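Local atomic coordinates of putative lipoprotein (Bacteroides fragilis, PDB entry 3NQI), a protein that is a putative bacterial lipoprotein of unestablished function, possibly involved in lipid binding, and carries bound cadmium ions in the crystal. Residues 85-89 / 90-94. Residues are numbered along the deposited sequence; the frame is centred on the assembly and turned at random.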
ATOM      1  N   ILE A  85      -2.512 -10.211   5.880  1.00 21.44           N
ATOM      2  CA  ILE A  85      -2.648 -11.455   6.585  1.00 22.20           C
ATOM      3  C   ILE A  85      -4.084 -12.037   6.570  1.00 25.48           C
ATOM      4  O   ILE A  85      -5.066 -11.321   6.285  1.00 23.50           O
ATOM      5  CB  ILE A  85      -2.159 -11.348   8.033  1.00 27.63           C
ATOM      6  CG1 ILE A  85      -3.017 -10.411   8.832  1.00 31.62           C
ATOM      7  CG2 ILE A  85      -0.654 -10.921   8.148  1.00 32.65           C
ATOM      8  CD1 ILE A  85      -3.418 -11.041  10.116  1.00 39.81           C
ATOM      9  N   THR A  86      -4.196 -13.347   6.850  1.00 23.68           N
ATOM     10  CA  THR A  86      -5.473 -13.967   7.091  1.00 26.27           C
ATOM     11  C   THR A  86      -5.420 -14.418   8.523  1.00 28.17           C
ATOM     12  O   THR A  86      -4.380 -14.801   9.003  1.00 29.26           O
ATOM     13  CB  THR A  86      -5.687 -15.220   6.228  1.00 30.69           C
ATOM     14  OG1 THR A  86      -4.570 -16.096   6.402  1.00 32.15           O
ATOM     15  CG2 THR A  86      -5.779 -14.841   4.756  1.00 28.55           C
ATOM     16  N   THR A  87      -6.528 -14.303   9.212  1.00 26.79           N
ATOM     17  CA  THR A  87      -6.666 -14.879  10.535  1.00 30.11           C
ATOM     18  C   THR A  87      -8.173 -15.206  10.629  1.00 28.57           C
ATOM     19  O   THR A  87      -8.949 -14.634   9.901  1.00 26.06           O
ATOM     20  CB  THR A  87      -6.193 -13.908  11.609  1.00 30.35           C
ATOM     21  OG1 THR A  87      -6.221 -14.564  12.871  1.00 37.68           O
ATOM     22  CG2 THR A  87      -7.103 -12.642  11.657  1.00 30.45           C
ATOM     23  N   PRO A  88      -8.565 -16.156  11.462  1.00 29.36           N
ATOM     24  CA  PRO A  88      -9.983 -16.557  11.407  1.00 31.94           C
ATOM     25  C   PRO A  88     -10.975 -15.492  11.838  1.00 30.41           C
ATOM     26  O   PRO A  88     -12.000 -15.345  11.219  1.00 29.14           O
ATOM     27  CB  PRO A  88     -10.042 -17.744  12.371  1.00 33.19           C
ATOM     28  CG  PRO A  88      -8.673 -18.266  12.389  1.00 34.16           C
ATOM     29  CD  PRO A  88      -7.776 -17.091  12.278  1.00 31.82           C
ATOM     30  N   LYS A  89     -10.661 -14.768  12.903  1.00 31.57           N
ATOM     31  CA  LYS A  89     -11.546 -13.739  13.442  1.00 31.43           C
ATOM     32  C   LYS A  89     -10.782 -12.727  14.311  1.00 32.59           C
ATOM     33  O   LYS A  89      -9.614 -12.925  14.610  1.00 33.27           O
ATOM     34  CB  LYS A  89     -12.634 -14.406  14.266  1.00 33.60           C
ATOM     35  CG  LYS A  89     -12.120 -15.210  15.471  1.00 39.65           C
ATOM     36  CD  LYS A  89     -13.264 -15.911  16.248  1.00 44.71           C
ATOM     37  CE  LYS A  89     -12.696 -16.655  17.433  1.00 49.48           C
ATOM     38  NZ  LYS A  89     -13.771 -17.231  18.272  1.00 55.55           N
ATOM     39  N   VAL A  90     -11.454 -11.675  14.760  1.00 32.78           N
ATOM     40  CA  VAL A  90     -10.797 -10.668  15.589  1.00 35.36           C
ATOM     41  C   VAL A  90     -10.273 -11.301  16.881  1.00 38.34           C
ATOM     42  O   VAL A  90     -10.964 -12.082  17.509  1.00 39.79           O
ATOM     43  CB  VAL A  90     -11.736  -9.496  15.894  1.00 36.26           C
ATOM     44  CG1 VAL A  90     -11.114  -8.568  16.934  1.00 34.00           C
ATOM     45  CG2 VAL A  90     -12.089  -8.750  14.585  1.00 31.83           C
ATOM     46  N   GLY A  91      -9.031 -10.995  17.251  1.00 42.47           N
ATOM     47  CA  GLY A  91      -8.449 -11.492  18.518  1.00 44.88           C
ATOM     48  C   GLY A  91      -7.585 -12.740  18.397  1.00 47.80           C
ATOM     49  O   GLY A  91      -6.977 -13.165  19.386  1.00 51.08           O
ATOM     50  N   GLU A  92      -7.526 -13.339  17.207  1.00 48.25           N
ATOM     51  CA  GLU A  92      -6.703 -14.540  16.977  1.00 49.49           C
ATOM     52  C   GLU A  92      -5.319 -14.158  16.496  1.00 48.97           C
ATOM     53  O   GLU A  92      -5.072 -13.018  16.123  1.00 46.94           O
ATOM     54  CB  GLU A  92      -7.350 -15.469  15.927  1.00 48.95           C
ATOM     55  CG  GLU A  92      -8.724 -16.010  16.319  1.00 51.85           C
ATOM     56  CD  GLU A  92      -8.667 -17.224  17.214  1.00 57.52           C
ATOM     57  OE1 GLU A  92      -8.024 -17.180  18.283  1.00 60.96           O
ATOM     58  OE2 GLU A  92      -9.294 -18.239  16.840  1.00 69.88           O
ATOM     59  N   SER A  93      -4.442 -15.155  16.461  1.00 50.66           N
ATOM     60  CA  SER A  93      -3.039 -15.004  16.056  1.00 50.48           C
ATOM     61  C   SER A  93      -2.803 -14.223  14.761  1.00 47.76           C
ATOM     62  O   SER A  93      -3.412 -14.482  13.725  1.00 48.57           O
ATOM     63  CB  SER A  93      -2.370 -16.391  15.947  1.00 52.71           C
ATOM     64  OG  SER A  93      -1.127 -16.317  15.249  1.00 58.60           O
ATOM     65  N   GLY A  94      -1.874 -13.284  14.833  1.00 45.40           N
ATOM     66  CA  GLY A  94      -1.606 -12.376  13.735  1.00 42.12           C
ATOM     67  C   GLY A  94      -2.522 -11.165  13.658  1.00 38.87           C
ATOM     68  O   GLY A  94      -2.244 -10.256  12.872  1.00 39.27           O
TER
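Thr87 reaches across the bend with its hydroxyl: OG1 donates to the carbonyl O of Ser93 at 2.9 Å. It comes in from above the carbonyl plane, 36° out of it. What sends OG1 there is a chi1 of -174°, which swings the hydroxyl opposite the backbone N and leaves CG2 between N and the carbonyl carbon. Thr87 OG1 also lies 3.4 Å from Glu92 CB, while the ring carbon CD of Pro88 packs on Glu92 CB at 4.0 Å, the two side chains crossing at about a right angle. Between these contacts the chain leaves strand 78-87, still paired in parallel with strand 148-155 through Thr87, and reverses in a type II beta turn from Lys89 to Glu92. Gly91 takes the turn's third position with a positive phi, and the closing bond from Glu92 N to Lys89 O is weak, at 3.4 Å. On the outside, Lys89 CG rests against Glu92 CG at 3.6 Å. Beyond it the lysine runs out extended, whereas Glu92 kinks at chi2 (-83°), bringing its carboxylate alongside Lys89 CE; Lys89 NZ and Glu92 OE2 stay 4.8 Å apart, too far for a salt bridge, though the opposite charges may still attract weakly. Two residues back along the strand, Ile85 CD1 abuts Gly94 O at 3.1 Å, a tight approach.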